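Side-chain contacts in glycosyl hydrolase (Streptomyces cattleya, PDB 7LR8), which probably hydrolyses the beta-1,4-mannosyl-N-acetylglucosamine core of N-glycans, as a family 5 glycoside hydrolase with a barrel fold: residues 200-205 with 254-259; 233-238 with 381-386; 246-251 with 374-379; 387-390 with 395-398; 401-404 with 408-411. The protein carries 1 engineered substitution. One frame throughout, in Å; residues are numbered along the deposited sequence.

Contacts 1 and 3 are buried, contacts 2 and 4 are partly buried, and contact 5 lies at the surface. Burial alone does not set the chemistry: in contact 1 two indoles meet without a hydrogen bond on the flank of the barrel, whereas contact 3 rests on one. Contacts 2 and 3 each use a tyrosine hydroxyl, paired with a carboxylate in 233-238 with 381-386, where the ring also meets a phenylalanine, and with a backbone carbonyl in 246-251 with 374-379. Contacts 2 and 4 share helix 381-391, and contact 4 combines apolar packing with a bridging water. Contact 5 relies on stacked imidazoles. Together they run from the barrel into the small parallel sheet that follows it.

Contact 1: 200-205 with 254-259; sequences AAWYLD and KAWARE
Trp202 and Trp256 meet on the flank of the (beta/alpha)8 barrel characteristic of family 5 glycoside hydrolases. The first belongs to the short helix 200-203, which follows barrel strand 194-196; the second sits in the connection between helix 240-253 and strand 264-269. Their backbones stay well apart, the CA of Trp202 and the CA of Trp256 being 10.6 Å from each other, so the indoles alone bridge the gap. In both residues CG stands anti to the carbonyl carbon, with chi1 -43° in Trp202 and -76° in Trp256, but chi2 has opposite signs and the two indoles pass one another pointing opposite ways. The six-membered rings lie with centroids 5.7 Å apart and planes inclined at 59°, a pose that is neither a stack nor a T. The touch is unequal: Trp256 comes up at the edge of the Trp202 indole, close to its plane, whereas Trp202 reaches the other ring obliquely. With no hydrogen bond between the segments, the pairing is wholly apolar. Pro211 of helix 211-216 packs against both indoles, and Leu400 of strand 397-400 also touches Trp256, so the pair lies between barrel helices and the small following sheet. The side chain of Trp202 is about 9 Å from a bound N-acetylglucosamine. The closest approach is that of Trp202 CZ3 to Trp256 CE3, at 3.7 Å.

Contact 2: 233-238 with 381-386; sequences QRYGTR and AVFEAF
Tyr235, the last residue of helix 231-235, brings its ring up to Phe383 and Glu384 on the first turn of helix 381-391, and each neighbour meets a different part of it. Phe383 lies almost parallel to the tyrosine, the planes only 10° apart, but the two are displaced until little of one ring lies over the other, with centroids 5.3 Å apart. What touches is the margin of each ring: Tyr235 CE2 and Phe383 CE1 approach to 3.3 Å. Phe383 gets there with CG anti to its backbone N (chi1 -175°), the ring thrown across toward Tyr235. Glu384, one residue on, has CG anti to the carbonyl carbon, beside the backbone N, and then runs out extended, which carries its carboxylate to the hydroxyl end of the tyrosine. There OE2 lies at the ring edge, near its plane, while the carboxylate itself is turned 63° from the ring. On the side of the tyrosine plane away from Phe383, Arg234 CG sits over the ring centre, 3.8 Å above it. The contact thus ties the short helix that follows barrel strand 221-225 to the helix of the small appended sheet, away from the sugar site. Tyr235 OH donates to Glu384 OE2 over 2.5 Å, a very short length to be read with caution, and also accepts from Gly379 N, so two bonds grip one oxygen. A carboxylate acceptor may polarise the phenol, and Arg234 NH1, 5.3 Å from Glu384 OE2, may ease its negative charge from a distance without forming a salt bridge.

Contact 3: 246-251 with 374-379; sequences AAYLVE and SVCAPG
The backbone carbonyl of Cys376, at the end of a 3-10 turn in which Ala377 N bonds to Ser374 O, is presented to Tyr248 on regular alpha-helix just past the kink at residues 246 and 247. A single hydrogen bond joins the two: Tyr248 OH donates to Cys376 O over 2.7 Å. The hydroxyl lies in the carbonyl plane, on a lone pair, with an angle of 115° at the oxygen, and the same oxygen lies at the edge of the phenol, near the ring plane, where it is 3.4 Å from Tyr248 CE2. A chi1 of 171° sets CG anti to the backbone N and points the ring toward the 374-379 turn. The cysteine contributes its main chain and CB rather than its sulfur; CB passes 3.5 Å from Tyr248 OH, while SG is turned to stand anti to the carbonyl carbon. The tyrosine thereby pairs a buried carbonyl at the point where the chain leaves the turn, with Ala377 already in an extended conformation. Around the phenol, Phe383 of helix 381-391 meets Tyr248 edge-to-face, Phe386 tilts against it at about 55°, and Tyr203 of helix 200-203 packs beside it. One turn along, Glu251 bonds Thr397 OG1 through its carboxylate and Thr398 OG1 through its main-chain O, so helix 240-253 faces both the barrel strand 221-225, through Leu249, and strand 397-400.

Contact 4: 387-390 with 395-398; sequences MRLT and RPTT
Leu389 and Thr390 close over the ring of Pro396 inside a beta-alpha-beta crossover, in which helix 381-391 links the parallel strands 358-362 and 397-400. Along the helix, Met387 comes first and points away from the proline, packing instead on Tyr248, Ala241 and Gln244 of helix 240-253. Two residues later Leu389 turns toward Pro396. Its CB lies 3.8 Å from Pro396 CG, and CD1 reaches Pro396 CB at 4.0 Å, so the leucine passes aslant the CB-CG side of the pyrrolidine while its other contacts include Leu360 of the central strand. Thr390 approaches from a different direction, its side chain crossing the proline at about a right angle. With chi1 at -69°, OG1 stands anti to the carbonyl carbon and bends back along the helix to the carbonyl O of Phe386, its hydrogen-bond partner; the same oxygen brushes Pro396 CG at 3.5 Å. The proline is thus met by an aliphatic chain and by a hydroxyl whose bonding is directed into its own helix. On the return, Arg395 adopts positive phi, in the left-handed helical region, and its guanidinium turns away to a salt bridge with Asp294 and to the carbonyls of Arg354 and Pro355. Its backbone is joined to the helix through solvent instead: one water accepts from Arg395 N at 2.9 Å and donates to Thr390 O at 2.8 Å.

Contact 5: 401-404 with 408-411; sequences AEHA and DHLA
At the surface end of the small parallel sheet, where strand 397-400 gives way to helix 407-413, His403 and His409 lie one upon the other. Their imidazoles form a face-to-face stack, the planes 9° apart and the centroids separated by 4.3 Å. The torsions differ: His403 has CG anti to its carbonyl carbon (chi1 -63°), His409 has CG anti to its backbone N (chi1 179°), and although the side chains cross at about a right angle, the ring planes end nearly parallel. His403 CB also joins in, making a CH-pi contact 3.8 Å from the centroid of the His409 ring. Glu402 CG lies against the opposite face of His403, near its rim. This is a strand-to-helix connection within a three-stranded alpha/beta unit: helix 407-413 leads on to strand 417-419, and Val399 of strand 397-400 touches both His409 and Leu410. Leu410 lays its methyls against the turn, CD1 standing 3.7 Å from Ala404 O. Polar ends are treated unequally. His409 NE2 is hydrogen-bonded to Arg413 NH1, which suggests that NE2 carries no proton, whereas His403 ND1 is buried without a partner, 4.1 Å from His409 ND1.

Contact 1: 200-205 with 254-259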
# COMPACT_ATOMS: atom_id res chain seq x y z
N ALA B 200 20.33 -12.82 3.71
CA ALA B 200 20.32 -12.80 5.18
C ALA B 200 20.10 -14.19 5.76
O ALA B 200 20.59 -14.50 6.85
CB ALA B 200 19.23 -11.86 5.69
N ALA B 201 19.38 -15.05 5.04
CA ALA B 201 19.16 -16.41 5.53
C ALA B 201 20.47 -17.18 5.68
O ALA B 201 20.55 -18.10 6.50
CB ALA B 201 18.20 -17.17 4.60
N TRP B 202 21.49 -16.84 4.90
CA TRP B 202 22.79 -17.49 5.00
C TRP B 202 23.83 -16.66 5.74
O TRP B 202 24.80 -17.22 6.25
CB TRP B 202 23.35 -17.83 3.61
CG TRP B 202 22.30 -18.39 2.70
CD1 TRP B 202 21.52 -17.70 1.82
CD2 TRP B 202 21.91 -19.76 2.61
NE1 TRP B 202 20.67 -18.56 1.18
CE2 TRP B 202 20.88 -19.83 1.64
CE3 TRP B 202 22.31 -20.93 3.24
CZ2 TRP B 202 20.26 -21.02 1.30
CZ3 TRP B 202 21.70 -22.11 2.90
CH2 TRP B 202 20.69 -22.15 1.94
N TYR B 203 23.65 -15.34 5.83
CA TYR B 203 24.73 -14.44 6.20
C TYR B 203 24.53 -13.68 7.51
O TYR B 203 25.53 -13.22 8.08
CB TYR B 203 24.95 -13.40 5.09
CG TYR B 203 25.58 -13.90 3.81
CD1 TYR B 203 26.06 -15.21 3.68
CD2 TYR B 203 25.72 -13.05 2.72
CE1 TYR B 203 26.65 -15.65 2.49
CE2 TYR B 203 26.31 -13.47 1.54
CZ TYR B 203 26.78 -14.76 1.43
OH TYR B 203 27.37 -15.15 0.24
N LEU B 204 23.30 -13.54 8.00
CA LEU B 204 22.96 -12.65 9.11
C LEU B 204 22.71 -13.47 10.37
O LEU B 204 21.73 -14.21 10.45
CB LEU B 204 21.73 -11.82 8.79
CG LEU B 204 21.83 -10.35 8.38
CD1 LEU B 204 20.51 -9.66 8.69
CD2 LEU B 204 22.98 -9.66 9.08
N ASP B 205 23.58 -13.30 11.37
CA ASP B 205 23.32 -13.92 12.67
C ASP B 205 21.99 -13.43 13.21
O ASP B 205 21.61 -12.27 13.03
CB ASP B 205 24.44 -13.59 13.66
CG ASP B 205 25.80 -14.08 13.20
OD1 ASP B 205 25.88 -15.05 12.43
OD2 ASP B 205 26.80 -13.48 13.63
N LYS B 254 23.93 -26.43 -0.21
CA LYS B 254 23.92 -27.89 -0.15
C LYS B 254 24.27 -28.43 1.23
O LYS B 254 23.87 -29.55 1.56
CB LYS B 254 24.89 -28.45 -1.19
CG LYS B 254 24.44 -28.21 -2.63
CD LYS B 254 25.45 -28.72 -3.64
CE LYS B 254 24.92 -28.51 -5.05
NZ LYS B 254 25.90 -28.93 -6.07
N ALA B 255 25.01 -27.67 2.05
CA ALA B 255 25.45 -28.22 3.33
C ALA B 255 24.28 -28.62 4.22
O ALA B 255 24.39 -29.57 5.00
CB ALA B 255 26.35 -27.22 4.07
N TRP B 256 23.15 -27.92 4.10
CA TRP B 256 22.00 -28.11 4.99
C TRP B 256 20.95 -29.04 4.42
O TRP B 256 19.95 -29.31 5.10
CB TRP B 256 21.35 -26.75 5.32
CG TRP B 256 22.13 -25.94 6.31
CD1 TRP B 256 21.98 -25.94 7.67
CD2 TRP B 256 23.17 -25.00 6.02
NE1 TRP B 256 22.87 -25.06 8.24
CE2 TRP B 256 23.62 -24.48 7.25
CE3 TRP B 256 23.78 -24.56 4.83
CZ2 TRP B 256 24.64 -23.53 7.33
CZ3 TRP B 256 24.80 -23.62 4.92
CH2 TRP B 256 25.21 -23.11 6.16
N ALA B 257 21.13 -29.55 3.20
CA ALA B 257 20.13 -30.44 2.62
C ALA B 257 20.15 -31.80 3.29
O ALA B 257 21.22 -32.34 3.61
CB ALA B 257 20.37 -30.60 1.11
N ARG B 258 18.96 -32.38 3.48
CA ARG B 258 18.87 -33.76 3.92
C ARG B 258 19.04 -34.73 2.76
O ARG B 258 19.61 -35.81 2.93
CB ARG B 258 17.54 -34.01 4.64
N GLU B 259 18.56 -34.35 1.55
CA GLU B 259 18.76 -35.22 0.39
C GLU B 259 20.08 -34.89 -0.30
O GLU B 259 20.36 -33.71 -0.54
CB GLU B 259 17.62 -35.07 -0.61

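Contact 2: 233-238 with 381-386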
# COMPACT_ATOMS: atom_id res chain seq x y z
N GLN B 233 32.37 -4.80 -2.88
CA GLN B 233 32.99 -3.71 -2.14
C GLN B 233 34.29 -4.16 -1.48
O GLN B 233 35.27 -3.40 -1.44
CB GLN B 233 32.02 -3.17 -1.09
CG GLN B 233 30.76 -2.55 -1.68
CD GLN B 233 29.59 -3.52 -1.77
OE1 GLN B 233 29.75 -4.72 -2.03
NE2 GLN B 233 28.39 -2.99 -1.56
N ARG B 234 34.32 -5.38 -0.97
CA ARG B 234 35.47 -5.86 -0.21
C ARG B 234 36.56 -6.44 -1.11
O ARG B 234 37.74 -6.15 -0.91
CB ARG B 234 35.03 -6.91 0.81
CG ARG B 234 36.17 -7.49 1.62
CD ARG B 234 35.64 -8.40 2.71
NE ARG B 234 34.69 -7.71 3.57
CZ ARG B 234 34.96 -7.29 4.80
NH1 ARG B 234 36.16 -7.48 5.32
NH2 ARG B 234 34.03 -6.67 5.51
N TYR B 235 36.17 -7.24 -2.10
CA TYR B 235 37.12 -7.97 -2.93
C TYR B 235 37.35 -7.34 -4.30
O TYR B 235 38.38 -7.62 -4.92
CB TYR B 235 36.65 -9.42 -3.09
CG TYR B 235 36.46 -10.08 -1.75
CD1 TYR B 235 37.56 -10.46 -0.98
CD2 TYR B 235 35.19 -10.29 -1.22
CE1 TYR B 235 37.41 -11.05 0.26
CE2 TYR B 235 35.02 -10.88 0.03
CZ TYR B 235 36.13 -11.26 0.76
OH TYR B 235 35.99 -11.85 1.99
N GLY B 236 36.43 -6.52 -4.78
CA GLY B 236 36.59 -5.79 -6.02
C GLY B 236 35.71 -6.35 -7.12
O GLY B 236 35.39 -7.54 -7.15
N THR B 237 35.34 -5.47 -8.06
CA THR B 237 34.50 -5.86 -9.19
C THR B 237 35.05 -7.07 -9.94
O THR B 237 34.30 -7.99 -10.29
CB THR B 237 34.36 -4.69 -10.16
OG1 THR B 237 33.78 -3.56 -9.50
CG2 THR B 237 33.50 -5.11 -11.34
N ARG B 238 36.35 -7.07 -10.23
CA ARG B 238 36.94 -8.06 -11.12
C ARG B 238 37.59 -9.21 -10.35
O ARG B 238 38.44 -9.91 -10.91
CB ARG B 238 37.95 -7.39 -12.05
CG ARG B 238 37.32 -6.42 -13.03
CD ARG B 238 38.11 -6.38 -14.34
NE ARG B 238 37.46 -5.56 -15.36
CZ ARG B 238 37.66 -4.26 -15.50
NH1 ARG B 238 38.49 -3.62 -14.69
NH2 ARG B 238 37.03 -3.58 -16.46
N ALA B 381 35.20 -16.34 7.59
CA ALA B 381 36.25 -17.34 7.42
C ALA B 381 35.84 -18.43 6.43
O ALA B 381 36.68 -18.93 5.68
CB ALA B 381 36.61 -17.96 8.77
N VAL B 382 34.56 -18.82 6.43
CA VAL B 382 34.09 -19.83 5.48
C VAL B 382 34.09 -19.25 4.06
O VAL B 382 34.57 -19.89 3.11
CB VAL B 382 32.70 -20.34 5.90
CG1 VAL B 382 32.01 -21.05 4.75
CG2 VAL B 382 32.82 -21.26 7.10
N PHE B 383 33.57 -18.03 3.91
CA PHE B 383 33.54 -17.35 2.62
C PHE B 383 34.93 -17.28 1.99
O PHE B 383 35.11 -17.65 0.83
CB PHE B 383 32.97 -15.93 2.82
CG PHE B 383 32.78 -15.16 1.53
CD1 PHE B 383 33.86 -14.59 0.87
CD2 PHE B 383 31.50 -14.97 1.02
CE1 PHE B 383 33.68 -13.87 -0.31
CE2 PHE B 383 31.31 -14.24 -0.16
CZ PHE B 383 32.40 -13.70 -0.82
N GLU B 384 35.91 -16.79 2.75
CA GLU B 384 37.25 -16.59 2.19
C GLU B 384 37.95 -17.92 1.93
O GLU B 384 38.67 -18.05 0.94
CB GLU B 384 38.08 -15.69 3.11
CG GLU B 384 37.37 -14.39 3.44
CD GLU B 384 38.32 -13.24 3.74
OE1 GLU B 384 39.44 -13.48 4.24
OE2 GLU B 384 37.93 -12.08 3.47
N ALA B 385 37.75 -18.91 2.80
CA ALA B 385 38.34 -20.22 2.54
C ALA B 385 37.74 -20.85 1.29
O ALA B 385 38.45 -21.51 0.53
CB ALA B 385 38.17 -21.14 3.74
N PHE B 386 36.43 -20.67 1.07
CA PHE B 386 35.81 -21.22 -0.14
C PHE B 386 36.39 -20.57 -1.39
O PHE B 386 36.66 -21.25 -2.38
CB PHE B 386 34.29 -21.03 -0.10
CG PHE B 386 33.57 -21.67 -1.27
CD1 PHE B 386 33.44 -21.00 -2.48
CD2 PHE B 386 32.99 -22.93 -1.14
CE1 PHE B 386 32.78 -21.60 -3.56
CE2 PHE B 386 32.33 -23.54 -2.20
CZ PHE B 386 32.22 -22.87 -3.42

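Contact 3: 246-251 with 374-379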
# COMPACT_ATOMS: atom_id res chain seq x y z
N ALA B 246 27.85 -16.55 -6.99
CA ALA B 246 26.64 -17.34 -7.19
C ALA B 246 26.92 -18.84 -7.04
O ALA B 246 26.12 -19.57 -6.45
CB ALA B 246 26.02 -17.02 -8.55
N ALA B 247 28.06 -19.31 -7.58
CA ALA B 247 28.45 -20.71 -7.38
C ALA B 247 28.68 -21.00 -5.90
O ALA B 247 28.38 -22.09 -5.41
CB ALA B 247 29.71 -21.02 -8.19
N TYR B 248 29.22 -20.02 -5.16
CA TYR B 248 29.38 -20.19 -3.72
C TYR B 248 28.04 -20.44 -3.03
O TYR B 248 27.92 -21.33 -2.19
CB TYR B 248 30.03 -18.96 -3.13
CG TYR B 248 30.04 -18.92 -1.62
CD1 TYR B 248 30.63 -19.94 -0.89
CD2 TYR B 248 29.52 -17.84 -0.93
CE1 TYR B 248 30.67 -19.90 0.50
CE2 TYR B 248 29.57 -17.78 0.45
CZ TYR B 248 30.14 -18.81 1.16
OH TYR B 248 30.19 -18.75 2.53
N LEU B 249 27.04 -19.60 -3.32
CA LEU B 249 25.75 -19.79 -2.66
C LEU B 249 25.16 -21.15 -3.00
O LEU B 249 24.55 -21.81 -2.14
CB LEU B 249 24.78 -18.67 -3.04
CG LEU B 249 24.95 -17.31 -2.36
CD1 LEU B 249 23.80 -16.41 -2.79
CD2 LEU B 249 24.99 -17.45 -0.83
N VAL B 250 25.35 -21.59 -4.25
CA VAL B 250 24.86 -22.90 -4.66
C VAL B 250 25.48 -24.00 -3.81
O VAL B 250 24.78 -24.85 -3.25
CB VAL B 250 25.14 -23.13 -6.16
CG1 VAL B 250 24.98 -24.61 -6.55
CG2 VAL B 250 24.23 -22.24 -7.02
N GLU B 251 26.81 -23.99 -3.69
CA GLU B 251 27.48 -25.06 -2.96
C GLU B 251 27.30 -24.91 -1.46
O GLU B 251 27.27 -25.92 -0.74
CB GLU B 251 28.97 -25.11 -3.32
CG GLU B 251 29.21 -25.52 -4.77
CD GLU B 251 28.58 -26.85 -5.09
OE1 GLU B 251 28.79 -27.81 -4.31
OE2 GLU B 251 27.88 -26.95 -6.12
N SER B 374 27.40 -15.81 10.13
CA SER B 374 28.13 -14.71 9.50
C SER B 374 29.53 -15.11 9.05
O SER B 374 30.15 -14.36 8.28
CB SER B 374 28.20 -13.51 10.44
OG SER B 374 28.80 -13.85 11.67
N VAL B 375 30.06 -16.25 9.49
CA VAL B 375 31.32 -16.74 8.94
C VAL B 375 31.17 -17.05 7.46
O VAL B 375 32.17 -17.15 6.73
CB VAL B 375 31.82 -17.98 9.71
CG1 VAL B 375 32.12 -17.62 11.16
CG2 VAL B 375 30.83 -19.14 9.60
N CYS B 376 29.94 -17.21 6.98
CA CYS B 376 29.65 -17.48 5.58
C CYS B 376 29.53 -16.21 4.76
O CYS B 376 29.53 -16.29 3.52
CB CYS B 376 28.36 -18.29 5.45
SG CYS B 376 28.42 -19.90 6.25
N ALA B 377 29.41 -15.05 5.41
CA ALA B 377 29.21 -13.78 4.73
C ALA B 377 30.52 -13.27 4.16
O ALA B 377 31.60 -13.74 4.54
CB ALA B 377 28.63 -12.76 5.70
N PRO B 378 30.47 -12.31 3.23
CA PRO B 378 31.70 -11.66 2.77
C PRO B 378 32.55 -11.20 3.95
O PRO B 378 32.04 -10.60 4.90
CB PRO B 378 31.19 -10.49 1.93
CG PRO B 378 29.86 -10.98 1.40
CD PRO B 378 29.28 -11.84 2.49
N GLY B 379 33.85 -11.49 3.89
CA GLY B 379 34.74 -11.23 5.00
C GLY B 379 34.84 -12.35 6.01
O GLY B 379 35.77 -12.35 6.83

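Contact 4: 387-390 with 395-398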
# COMPACT_ATOMS: atom_id res chain seq x y z
N MET B 387 36.57 -19.25 -1.35
CA MET B 387 37.11 -18.56 -2.51
C MET B 387 38.56 -18.93 -2.77
O MET B 387 38.98 -18.96 -3.93
CB MET B 387 36.96 -17.05 -2.34
CG MET B 387 35.50 -16.59 -2.33
SD MET B 387 34.59 -17.21 -3.77
CE MET B 387 32.93 -16.61 -3.39
N ARG B 388 39.34 -19.20 -1.72
CA ARG B 388 40.72 -19.59 -1.94
C ARG B 388 40.80 -20.99 -2.54
O ARG B 388 41.57 -21.23 -3.48
CB ARG B 388 41.51 -19.51 -0.63
N LEU B 389 40.00 -21.93 -2.02
CA LEU B 389 39.93 -23.25 -2.63
C LEU B 389 39.48 -23.15 -4.08
O LEU B 389 39.98 -23.88 -4.95
CB LEU B 389 38.97 -24.15 -1.84
CG LEU B 389 39.46 -24.69 -0.50
CD1 LEU B 389 38.27 -25.27 0.26
CD2 LEU B 389 40.54 -25.73 -0.71
N THR B 390 38.52 -22.26 -4.35
CA THR B 390 38.03 -22.07 -5.71
C THR B 390 39.12 -21.54 -6.62
O THR B 390 39.32 -22.04 -7.74
CB THR B 390 36.83 -21.13 -5.71
OG1 THR B 390 35.72 -21.76 -5.07
CG2 THR B 390 36.46 -20.77 -7.15
N ARG B 395 37.57 -26.81 -6.78
CA ARG B 395 36.14 -26.98 -7.02
C ARG B 395 35.40 -27.42 -5.75
O ARG B 395 34.78 -28.49 -5.73
CB ARG B 395 35.90 -27.96 -8.16
CG ARG B 395 36.70 -27.65 -9.44
CD ARG B 395 36.32 -28.58 -10.63
NE ARG B 395 34.87 -28.57 -10.84
CZ ARG B 395 34.06 -29.58 -10.54
NH1 ARG B 395 34.56 -30.71 -10.06
NH2 ARG B 395 32.75 -29.46 -10.73
N PRO B 396 35.46 -26.63 -4.68
CA PRO B 396 34.92 -27.09 -3.39
C PRO B 396 33.40 -27.15 -3.38
O PRO B 396 32.71 -26.34 -4.01
CB PRO B 396 35.43 -26.04 -2.41
CG PRO B 396 35.53 -24.78 -3.23
CD PRO B 396 36.01 -25.27 -4.60
N THR B 397 32.88 -28.14 -2.64
CA THR B 397 31.53 -28.06 -2.09
C THR B 397 31.65 -27.72 -0.61
O THR B 397 32.73 -27.37 -0.12
CB THR B 397 30.74 -29.36 -2.32
OG1 THR B 397 29.37 -29.16 -1.92
CG2 THR B 397 31.33 -30.53 -1.54
N THR B 398 30.54 -27.82 0.13
CA THR B 398 30.55 -27.56 1.57
C THR B 398 29.91 -28.73 2.31
O THR B 398 29.14 -29.51 1.75
CB THR B 398 29.83 -26.24 1.94
OG1 THR B 398 28.43 -26.33 1.64
CG2 THR B 398 30.44 -25.07 1.18
O HOH W 1 37.91 -24.41 -8.43

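Contact 5: 401-404 with 408-411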
# COMPACT_ATOMS: atom_id res chain seq x y z
N ALA B 401 29.65 -28.98 9.90
CA ALA B 401 30.52 -29.52 10.95
C ALA B 401 29.98 -30.82 11.52
O ALA B 401 30.74 -31.77 11.75
CB ALA B 401 30.70 -28.48 12.06
N GLU B 402 28.66 -30.89 11.73
CA GLU B 402 28.05 -32.08 12.31
C GLU B 402 28.15 -33.30 11.39
O GLU B 402 27.94 -34.42 11.86
CB GLU B 402 26.58 -31.81 12.64
CG GLU B 402 25.77 -31.27 11.48
CD GLU B 402 24.36 -30.85 11.89
OE1 GLU B 402 23.48 -31.73 12.00
OE2 GLU B 402 24.14 -29.63 12.10
N HIS B 403 28.47 -33.09 10.11
CA HIS B 403 28.59 -34.18 9.15
C HIS B 403 30.02 -34.37 8.66
O HIS B 403 30.25 -35.23 7.80
CB HIS B 403 27.68 -33.93 7.94
CG HIS B 403 26.22 -33.89 8.28
ND1 HIS B 403 25.58 -34.91 8.95
CD2 HIS B 403 25.26 -32.96 8.02
CE1 HIS B 403 24.31 -34.61 9.11
NE2 HIS B 403 24.09 -33.43 8.56
N ALA B 404 30.98 -33.62 9.20
CA ALA B 404 32.34 -33.64 8.66
C ALA B 404 33.01 -35.00 8.80
O ALA B 404 33.96 -35.29 8.06
CB ALA B 404 33.19 -32.56 9.35
N ASP B 408 28.68 -42.03 6.03
CA ASP B 408 27.50 -42.25 5.20
C ASP B 408 27.09 -40.99 4.47
O ASP B 408 26.75 -41.03 3.28
CB ASP B 408 26.34 -42.76 6.06
CG ASP B 408 26.45 -44.23 6.36
OD1 ASP B 408 26.96 -44.96 5.49
OD2 ASP B 408 26.03 -44.64 7.46
N HIS B 409 27.10 -39.85 5.17
CA HIS B 409 26.77 -38.58 4.54
C HIS B 409 27.74 -38.27 3.41
O HIS B 409 27.32 -37.84 2.33
CB HIS B 409 26.80 -37.45 5.58
CG HIS B 409 26.50 -36.09 5.02
ND1 HIS B 409 25.21 -35.60 4.91
CD2 HIS B 409 27.31 -35.12 4.54
CE1 HIS B 409 25.25 -34.39 4.39
NE2 HIS B 409 26.51 -34.07 4.15
N LEU B 410 29.03 -38.51 3.64
CA LEU B 410 30.03 -38.14 2.64
C LEU B 410 29.97 -39.08 1.44
O LEU B 410 30.06 -38.62 0.29
CB LEU B 410 31.41 -38.12 3.29
CG LEU B 410 31.47 -37.17 4.49
CD1 LEU B 410 32.63 -37.49 5.41
CD2 LEU B 410 31.52 -35.72 4.03
N ALA B 411 29.82 -40.38 1.67
CA ALA B 411 29.73 -41.33 0.56
C ALA B 411 28.51 -41.04 -0.32
O ALA B 411 28.58 -41.15 -1.55
CB ALA B 411 29.69 -42.76 1.08